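Local coordinates for protein endo-beta-1,2-glucanase (Talaromyces funiculosus, PDB 6IMV) that hydrolyses internal beta-1,2-glucosidic linkages of beta-1,2-glucans as a fungal glycoside hydrolase, and binds the disaccharide sophorose, at residues G42-N47 and D434-T439; I320-Q325 and K477-E482. All coordinates share one frame; numbering follows the deposited sequence.

Interaction 1 of 2, residues G42-N47 and D434-T439; sequences GKFHQN and DSKVST
F44 holds CG opposite its own backbone nitrogen (chi1 179°), which sends the ring away from its loop toward helix 433-443. From that helix K436 bends at both chi3 and chi4 (the latter 56°), laying CD and CE over one face of the ring and carrying NZ on past it. K436 CD sits 4.3 Å above the plane of the F44 ring, over its centre. CE lies closer to the root of the side chain, with K436 CE 3.6 Å from F44 CG, and makes a CH-pi contact over the face, 28° off the ring normal. The same carbon also reaches F44 CB at 3.7 Å. V437 comes from another direction: its CG2 meets the ring at the edge, near its plane, 3.8 Å from F44 CD2. One face and part of the edge of the phenyl ring are thus met by consecutive residues of one helix, the lysine contributing only its methylenes; all three residues are buried.

The loop behind F44 is bonded to itself. H45 N reaches back to G42 O at 2.9 Å, and Q46 NE2 donates to a lone pair of K43 O at 2.8 Å in the carbonyl plane. The buried charge of K436 is met beyond the ring, where NZ binds Y414 O and S416 O and forms a salt bridge with E41. D434, the second residue of helix 433-443, touches bound glucose and pairs with K82, although the F44 side chain itself lies about 10 Å from the sugar. Around the ring, W433 packs edge-to-face, I49 adds a loop contact and L431 comes from strand 427-432, so the turn following helix 30-41 is wedged against the strand-to-helix junction that leads into helix 433-443.

Interaction 2 of 2, residues I320-Q325 and K477-E482; sequences IRRVFQ and KNLKGE
R322 and E482 form a side-on, bidentate salt bridge that joins helix 318-337 to the irregular loop following helix 461-475. R322 NE donates to E482 OE2 at 3.0 Å, and R322 NH1 donates to E482 OE1 at 2.8 Å, with an N-H...O angle of 164°. Both oxygens are met on their syn side and lie close to the guanidinium plane, but the two flat groups are twisted 28° apart, so the pairing is not fully coplanar. A bend at chi3 (60°) swings the guanidinium so that its NE/NH1 edge faces the carboxylate, whose own chain runs extended beyond CG to meet it.

The closely packed part lies on one face of the guanidinium. L479 points its branched end at the helix and divides it between two neighbours: CD1 lies over that face, with L479 CD1 3.5 Å from R322 NH1, while L479 CD2 meets V323 CG2 at 4.0 Å, the two side chains crossing at about a right angle. V323 is buried and also touches F476 and Q296, whereas L479 continues onto T294 of strand 290-296. At one loose end, K477 and N478 turn away from the helix into exposed positions. At the other, beside the partly buried E482, a water lies 3.0 Å from R322 O and 2.7 Å from E482 OE2, though its two protons may be shared with other acceptors.

In the fold
From the N terminus, the chain leaves helix 30-41 and enters loop 42-47, the first half of interaction 1. It then passes through 320-325 on helix 318-337 before reaching helix 433-443, where 434-439 closes a loop with 386 intervening residues. Segment 477-482 follows helix 461-475 and completes interaction 2, closing a shorter loop with 151 residues between its ends. The segments alternate, so the two closures cross. The centres of interactions 1 and 2 lie about 32 Å apart, on opposite sides of the chain's centre. Interaction 1 ties an N-terminal turn to a helix beside the sugar pocket; interaction 2 ties the C-terminal region to a mid-chain helix nearer the periphery.

Interaction 1 of 2, residues G42-N47 and D434-T439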
ATOM      1  N   GLY A  42     -11.181 -11.082   3.163  1.00 13.21           N
ATOM      2  CA  GLY A  42     -11.726 -10.710   4.455  1.00 13.78           C
ATOM      3  C   GLY A  42     -11.365 -11.664   5.585  1.00 14.16           C
ATOM      4  O   GLY A  42     -11.318 -11.256   6.739  1.00 15.02           O
ATOM      5  N   LYS A  43     -11.104 -12.937   5.269  1.00 14.80           N
ATOM      6  CA  LYS A  43     -10.715 -13.929   6.278  1.00 15.75           C
ATOM      7  C   LYS A  43      -9.334 -13.612   6.857  1.00 14.64           C
ATOM      8  O   LYS A  43      -8.998 -14.100   7.942  1.00 14.07           O
ATOM      9  CB  LYS A  43     -10.754 -15.352   5.709  1.00 17.12           C
ATOM     10  CG  LYS A  43     -12.131 -15.820   5.262  1.00 18.92           C
ATOM     11  CD  LYS A  43     -13.215 -15.527   6.272  1.00 21.50           C
ATOM     12  CE  LYS A  43     -14.531 -16.205   5.950  1.00 23.72           C
ATOM     13  NZ  LYS A  43     -15.640 -15.562   6.693  1.00 25.15           N
ATOM     14  N   PHE A  44      -8.547 -12.803   6.142  1.00 13.79           N
ATOM     15  CA  PHE A  44      -7.268 -12.304   6.657  1.00 13.74           C
ATOM     16  C   PHE A  44      -7.509 -11.445   7.904  1.00 14.19           C
ATOM     17  O   PHE A  44      -6.659 -11.397   8.811  1.00 13.59           O
ATOM     18  CB  PHE A  44      -6.527 -11.521   5.573  1.00 13.05           C
ATOM     19  CG  PHE A  44      -5.202 -10.924   5.981  1.00 12.87           C
ATOM     20  CD1 PHE A  44      -4.192 -11.716   6.510  1.00 12.95           C
ATOM     21  CD2 PHE A  44      -4.939  -9.579   5.775  1.00 12.54           C
ATOM     22  CE1 PHE A  44      -2.962 -11.173   6.848  1.00 12.83           C
ATOM     23  CE2 PHE A  44      -3.708  -9.036   6.115  1.00 12.59           C
ATOM     24  CZ  PHE A  44      -2.723  -9.833   6.649  1.00 12.78           C
ATOM     25  N   HIS A  45      -8.671 -10.775   7.945  1.00 15.21           N
ATOM     26  CA  HIS A  45      -9.008  -9.838   9.014  1.00 15.67           C
ATOM     27  C   HIS A  45      -9.498 -10.610  10.243  1.00 17.02           C
ATOM     28  O   HIS A  45     -10.705 -10.730  10.459  1.00 17.56           O
ATOM     29  CB  HIS A  45     -10.052  -8.818   8.540  1.00 15.16           C
ATOM     30  CG  HIS A  45     -10.241  -7.699   9.505  1.00 14.92           C
ATOM     31  ND1 HIS A  45     -11.155  -7.763  10.535  1.00 14.90           N
ATOM     32  CD2 HIS A  45      -9.619  -6.508   9.622  1.00 14.79           C
ATOM     33  CE1 HIS A  45     -11.103  -6.647  11.233  1.00 15.20           C
ATOM     34  NE2 HIS A  45     -10.173  -5.856  10.689  1.00 14.58           N
ATOM     35  N   GLN A  46      -8.545 -11.120  11.025  1.00 18.00           N
ATOM     36  CA  GLN A  46      -8.807 -11.859  12.257  1.00 19.14           C
ATOM     37  C   GLN A  46      -7.665 -11.590  13.244  1.00 19.53           C
ATOM     38  O   GLN A  46      -6.520 -11.355  12.843  1.00 17.63           O
ATOM     39  CB  GLN A  46      -8.862 -13.372  12.016  1.00 19.83           C
ATOM     40  CG  GLN A  46      -9.964 -13.825  11.076  1.00 21.33           C
ATOM     41  CD  GLN A  46     -10.074 -15.332  11.033  1.00 22.69           C
ATOM     42  OE1 GLN A  46     -10.366 -15.960  12.049  1.00 24.36           O
ATOM     43  NE2 GLN A  46      -9.869 -15.921   9.859  1.00 21.64           N
ATOM     44  N   ASN A  47      -7.994 -11.652  14.537  1.00 20.57           N
ATOM     45  CA  ASN A  47      -7.029 -11.580  15.616  1.00 21.88           C
ATOM     46  C   ASN A  47      -5.963 -12.664  15.416  1.00 22.29           C
ATOM     47  O   ASN A  47      -6.280 -13.784  15.014  1.00 23.00           O
ATOM     48  CB  ASN A  47      -7.698 -11.738  16.984  1.00 22.43           C
ATOM     49  CG  ASN A  47      -6.712 -11.559  18.112  1.00 23.18           C
ATOM     50  OD1 ASN A  47      -6.041 -10.538  18.184  1.00 23.12           O
ATOM     51  ND2 ASN A  47      -6.580 -12.559  18.972  1.00 25.91           N
ATOM     52  N   ASP A 434       0.567  -5.861   2.847  1.00 11.80           N
ATOM     53  CA  ASP A 434       1.165  -5.323   1.618  1.00 12.41           C
ATOM     54  C   ASP A 434       0.783  -6.185   0.400  1.00 11.95           C
ATOM     55  O   ASP A 434       0.461  -5.633  -0.657  1.00 11.75           O
ATOM     56  CB  ASP A 434       2.686  -5.176   1.761  1.00 13.79           C
ATOM     57  CG  ASP A 434       3.137  -3.930   2.516  1.00 14.92           C
ATOM     58  OD1 ASP A 434       2.746  -3.766   3.671  1.00 16.44           O
ATOM     59  OD2 ASP A 434       3.922  -3.141   1.948  1.00 16.76           O
ATOM     60  N   SER A 435       0.816  -7.520   0.532  1.00 11.56           N
ATOM     61  CA  SER A 435       0.611  -8.422  -0.630  1.00 12.03           C
ATOM     62  C   SER A 435      -0.870  -8.753  -0.864  1.00 11.50           C
ATOM     63  O   SER A 435      -1.188  -9.445  -1.817  1.00 11.68           O
ATOM     64  CB  SER A 435       1.426  -9.702  -0.515  1.00 11.87           C
ATOM     65  OG  SER A 435       0.841 -10.610   0.399  1.00 11.84           O
ATOM     66  N   LYS A 436      -1.773  -8.264  -0.006  1.00 11.51           N
ATOM     67  CA  LYS A 436      -3.173  -8.716  -0.044  1.00 11.16           C
ATOM     68  C   LYS A 436      -4.159  -7.543  -0.025  1.00 11.34           C
ATOM     69  O   LYS A 436      -5.090  -7.493  -0.840  1.00 11.05           O
ATOM     70  CB  LYS A 436      -3.439  -9.639   1.140  1.00 10.94           C
ATOM     71  CG  LYS A 436      -2.739 -10.986   1.070  1.00 10.79           C
ATOM     72  CD  LYS A 436      -2.857 -11.780   2.356  1.00 10.88           C
ATOM     73  CE  LYS A 436      -4.268 -12.198   2.695  1.00 10.72           C
ATOM     74  NZ  LYS A 436      -4.875 -12.965   1.581  1.00 10.88           N
ATOM     75  N   VAL A 437      -3.988  -6.639   0.938  1.00 11.29           N
ATOM     76  CA  VAL A 437      -4.981  -5.611   1.218  1.00 11.55           C
ATOM     77  C   VAL A 437      -4.676  -4.343   0.409  1.00 11.43           C
ATOM     78  O   VAL A 437      -5.537  -3.462   0.320  1.00 11.79           O
ATOM     79  CB  VAL A 437      -5.093  -5.345   2.730  1.00 11.88           C
ATOM     80  CG1 VAL A 437      -6.153  -4.298   3.060  1.00 12.43           C
ATOM     81  CG2 VAL A 437      -5.369  -6.634   3.474  1.00 12.13           C
ATOM     82  N   SER A 438      -3.480  -4.262  -0.199  1.00 10.90           N
ATOM     83  CA  SER A 438      -3.208  -3.270  -1.252  1.00 10.64           C
ATOM     84  C   SER A 438      -4.211  -3.466  -2.407  1.00 10.52           C
ATOM     85  O   SER A 438      -4.834  -2.519  -2.888  1.00 10.08           O
ATOM     86  CB  SER A 438      -1.787  -3.380  -1.747  1.00 10.29           C
ATOM     87  OG  SER A 438      -1.477  -4.738  -2.045  1.00 10.14           O
ATOM     88  N   THR A 439      -4.360  -4.723  -2.836  1.00 10.18           N
ATOM     89  CA  THR A 439      -5.261  -5.101  -3.902  1.00 10.45           C
ATOM     90  C   THR A 439      -6.708  -4.805  -3.489  1.00 10.23           C
ATOM     91  O   THR A 439      -7.468  -4.230  -4.256  1.00 10.09           O
ATOM     92  CB  THR A 439      -5.090  -6.572  -4.287  1.00 10.75           C
ATOM     93  OG1 THR A 439      -3.701  -6.766  -4.561  1.00 11.15           O
ATOM     94  CG2 THR A 439      -5.938  -6.956  -5.483  1.00 11.25           C
TER

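Interaction 2 of 2, residues I320-Q325 and K477-E482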
ATOM      1  N   ILE A 320      -1.615  13.069 -15.728  1.00 13.97           N
ATOM      2  CA  ILE A 320      -1.141  12.092 -14.749  1.00 14.31           C
ATOM      3  C   ILE A 320      -1.853  10.760 -14.987  1.00 14.42           C
ATOM      4  O   ILE A 320      -1.202   9.713 -15.032  1.00 13.47           O
ATOM      5  CB  ILE A 320      -1.305  12.591 -13.303  1.00 13.67           C
ATOM      6  CG1 ILE A 320      -0.525  13.890 -13.083  1.00 13.48           C
ATOM      7  CG2 ILE A 320      -0.890  11.500 -12.326  1.00 13.57           C
ATOM      8  CD1 ILE A 320      -0.573  14.436 -11.654  1.00 13.66           C
ATOM      9  N   ARG A 321      -3.179  10.811 -15.151  0.50 14.77           N
ATOM     10  CA  ARG A 321      -3.970   9.618 -15.426  0.50 15.70           C
ATOM     11  C   ARG A 321      -3.406   8.888 -16.658  0.50 15.36           C
ATOM     12  O   ARG A 321      -3.263   7.665 -16.641  0.50 15.52           O
ATOM     13  CB  ARG A 321      -5.444   9.997 -15.602  0.50 16.69           C
ATOM     14  CG  ARG A 321      -6.394   8.810 -15.635  0.50 17.66           C
ATOM     15  CD  ARG A 321      -7.802   9.262 -15.987  0.50 18.42           C
ATOM     16  NE  ARG A 321      -8.199  10.455 -15.260  0.50 18.97           N
ATOM     17  CZ  ARG A 321      -8.340  11.666 -15.799  0.50 19.24           C
ATOM     18  NH1 ARG A 321      -8.693  12.688 -15.040  0.50 17.55           N
ATOM     19  NH2 ARG A 321      -8.125  11.843 -17.091  0.50 20.96           N
ATOM     20  N   ARG A 322      -3.060   9.644 -17.706  1.00 14.76           N
ATOM     21  CA  ARG A 322      -2.553   9.076 -18.977  1.00 14.67           C
ATOM     22  C   ARG A 322      -1.185   8.405 -18.764  1.00 13.85           C
ATOM     23  O   ARG A 322      -0.957   7.309 -19.249  1.00 13.31           O
ATOM     24  CB  ARG A 322      -2.461  10.163 -20.056  1.00 15.03           C
ATOM     25  CG  ARG A 322      -3.804  10.576 -20.644  1.00 15.46           C
ATOM     26  CD  ARG A 322      -3.704  11.873 -21.425  1.00 15.82           C
ATOM     27  NE  ARG A 322      -2.773  11.777 -22.545  1.00 16.24           N
ATOM     28  CZ  ARG A 322      -1.991  12.763 -22.984  1.00 16.05           C
ATOM     29  NH1 ARG A 322      -1.118  12.520 -23.942  1.00 17.21           N
ATOM     30  NH2 ARG A 322      -2.054  13.976 -22.461  1.00 15.89           N
ATOM     31  N   VAL A 323      -0.281   9.075 -18.048  1.00 12.91           N
ATOM     32  CA  VAL A 323       1.059   8.541 -17.778  1.00 12.83           C
ATOM     33  C   VAL A 323       0.939   7.257 -16.950  1.00 12.40           C
ATOM     34  O   VAL A 323       1.648   6.280 -17.195  1.00 12.72           O
ATOM     35  CB  VAL A 323       1.952   9.588 -17.087  1.00 12.87           C
ATOM     36  CG1 VAL A 323       3.210   8.968 -16.504  1.00 13.09           C
ATOM     37  CG2 VAL A 323       2.311  10.719 -18.046  1.00 13.16           C
ATOM     38  N   PHE A 324       0.036   7.251 -15.969  1.00 11.90           N
ATOM     39  CA  PHE A 324      -0.118   6.084 -15.099  1.00 12.30           C
ATOM     40  C   PHE A 324      -0.913   4.970 -15.806  1.00 12.45           C
ATOM     41  O   PHE A 324      -0.697   3.791 -15.515  1.00 11.94           O
ATOM     42  CB  PHE A 324      -0.707   6.497 -13.748  1.00 12.21           C
ATOM     43  CG  PHE A 324       0.338   7.039 -12.805  1.00 11.95           C
ATOM     44  CD1 PHE A 324       0.884   8.295 -13.003  1.00 12.25           C
ATOM     45  CD2 PHE A 324       0.809   6.274 -11.748  1.00 11.87           C
ATOM     46  CE1 PHE A 324       1.846   8.795 -12.133  1.00 12.52           C
ATOM     47  CE2 PHE A 324       1.788   6.763 -10.899  1.00 12.23           C
ATOM     48  CZ  PHE A 324       2.291   8.032 -11.078  1.00 12.35           C
ATOM     49  N   GLN A 325      -1.801   5.331 -16.740  1.00 12.92           N
ATOM     50  CA  GLN A 325      -2.451   4.327 -17.577  1.00 14.02           C
ATOM     51  C   GLN A 325      -1.380   3.636 -18.440  1.00 13.65           C
ATOM     52  O   GLN A 325      -1.361   2.423 -18.567  1.00 13.35           O
ATOM     53  CB  GLN A 325      -3.572   4.933 -18.429  1.00 15.54           C
ATOM     54  CG  GLN A 325      -4.445   3.872 -19.093  1.00 17.43           C
ATOM     55  CD  GLN A 325      -5.734   4.390 -19.691  1.00 19.04           C
ATOM     56  OE1 GLN A 325      -5.956   5.581 -19.822  1.00 21.88           O
ATOM     57  NE2 GLN A 325      -6.594   3.479 -20.101  1.00 22.03           N
ATOM     58  N   LYS A 477       5.552  15.071 -22.107  1.00 23.61           N
ATOM     59  CA  LYS A 477       5.080  15.638 -23.375  1.00 27.75           C
ATOM     60  C   LYS A 477       5.152  14.560 -24.465  1.00 28.36           C
ATOM     61  O   LYS A 477       5.975  13.644 -24.404  1.00 31.11           O
ATOM     62  CB  LYS A 477       5.956  16.838 -23.737  1.00 29.07           C
ATOM     63  CG  LYS A 477       6.101  17.859 -22.620  1.00 30.99           C
ATOM     64  CD  LYS A 477       7.193  18.870 -22.830  1.00 32.92           C
ATOM     65  CE  LYS A 477       8.534  18.419 -22.298  1.00 35.43           C
ATOM     66  NZ  LYS A 477       9.520  19.522 -22.346  1.00 37.97           N
ATOM     67  N   ASN A 478       4.282  14.666 -25.469  1.00 31.12           N
ATOM     68  CA  ASN A 478       4.332  13.798 -26.654  1.00 30.06           C
ATOM     69  C   ASN A 478       4.413  12.325 -26.220  1.00 27.17           C
ATOM     70  O   ASN A 478       5.311  11.597 -26.663  1.00 27.77           O
ATOM     71  CB  ASN A 478       5.513  14.168 -27.556  1.00 32.58           C
ATOM     72  CG  ASN A 478       5.663  15.664 -27.742  1.00 34.91           C
ATOM     73  OD1 ASN A 478       4.808  16.303 -28.347  1.00 36.58           O
ATOM     74  ND2 ASN A 478       6.739  16.234 -27.221  1.00 36.03           N
ATOM     75  N   LEU A 479       3.481  11.901 -25.356  1.00 23.28           N
ATOM     76  CA  LEU A 479       3.391  10.504 -24.903  1.00 21.41           C
ATOM     77  C   LEU A 479       3.361   9.595 -26.130  1.00 20.10           C
ATOM     78  O   LEU A 479       2.697   9.913 -27.101  1.00 19.53           O
ATOM     79  CB  LEU A 479       2.114  10.282 -24.085  1.00 20.81           C
ATOM     80  CG  LEU A 479       2.014  11.028 -22.758  1.00 20.78           C
ATOM     81  CD1 LEU A 479       0.850  10.496 -21.943  1.00 21.22           C
ATOM     82  CD2 LEU A 479       3.302  10.936 -21.965  1.00 20.85           C
ATOM     83  N   LYS A 480       4.069   8.471 -26.056  1.00 19.70           N
ATOM     84  CA  LYS A 480       3.935   7.389 -27.017  1.00 20.40           C
ATOM     85  C   LYS A 480       3.228   6.213 -26.342  1.00 19.41           C
ATOM     86  O   LYS A 480       3.285   6.058 -25.107  1.00 17.76           O
ATOM     87  CB  LYS A 480       5.303   6.948 -27.553  1.00 22.19           C
ATOM     88  CG  LYS A 480       6.102   8.056 -28.224  1.00 24.41           C
ATOM     89  CD  LYS A 480       7.492   7.658 -28.641  1.00 27.67           C
ATOM     90  CE  LYS A 480       8.443   8.841 -28.712  1.00 29.90           C
ATOM     91  NZ  LYS A 480       9.020   9.151 -27.375  1.00 31.52           N
ATOM     92  N   GLY A 481       2.550   5.410 -27.173  1.00 16.55           N
ATOM     93  CA  GLY A 481       2.100   4.097 -26.792  1.00 16.53           C
ATOM     94  C   GLY A 481       0.716   4.102 -26.176  1.00 16.27           C
ATOM     95  O   GLY A 481       0.288   3.078 -25.643  1.00 15.63           O
ATOM     96  N   GLU A 482      -0.010   5.220 -26.293  1.00 16.24           N
ATOM     97  CA  GLU A 482      -1.332   5.329 -25.665  1.00 17.75           C
ATOM     98  C   GLU A 482      -2.363   4.454 -26.407  1.00 19.26           C
ATOM     99  O   GLU A 482      -3.450   4.220 -25.891  1.00 19.19           O
ATOM    100  CB  GLU A 482      -1.800   6.781 -25.600  1.00 17.30           C
ATOM    101  CG  GLU A 482      -0.993   7.639 -24.652  1.00 17.21           C
ATOM    102  CD  GLU A 482      -1.688   8.934 -24.288  1.00 17.60           C
ATOM    103  OE1 GLU A 482      -1.427   9.934 -24.969  1.00 18.46           O
ATOM    104  OE2 GLU A 482      -2.507   8.932 -23.330  1.00 17.01           O
TER
HETATM  105  O   HOH W   1      -2.726   6.798 -21.647  1.00 10.91           O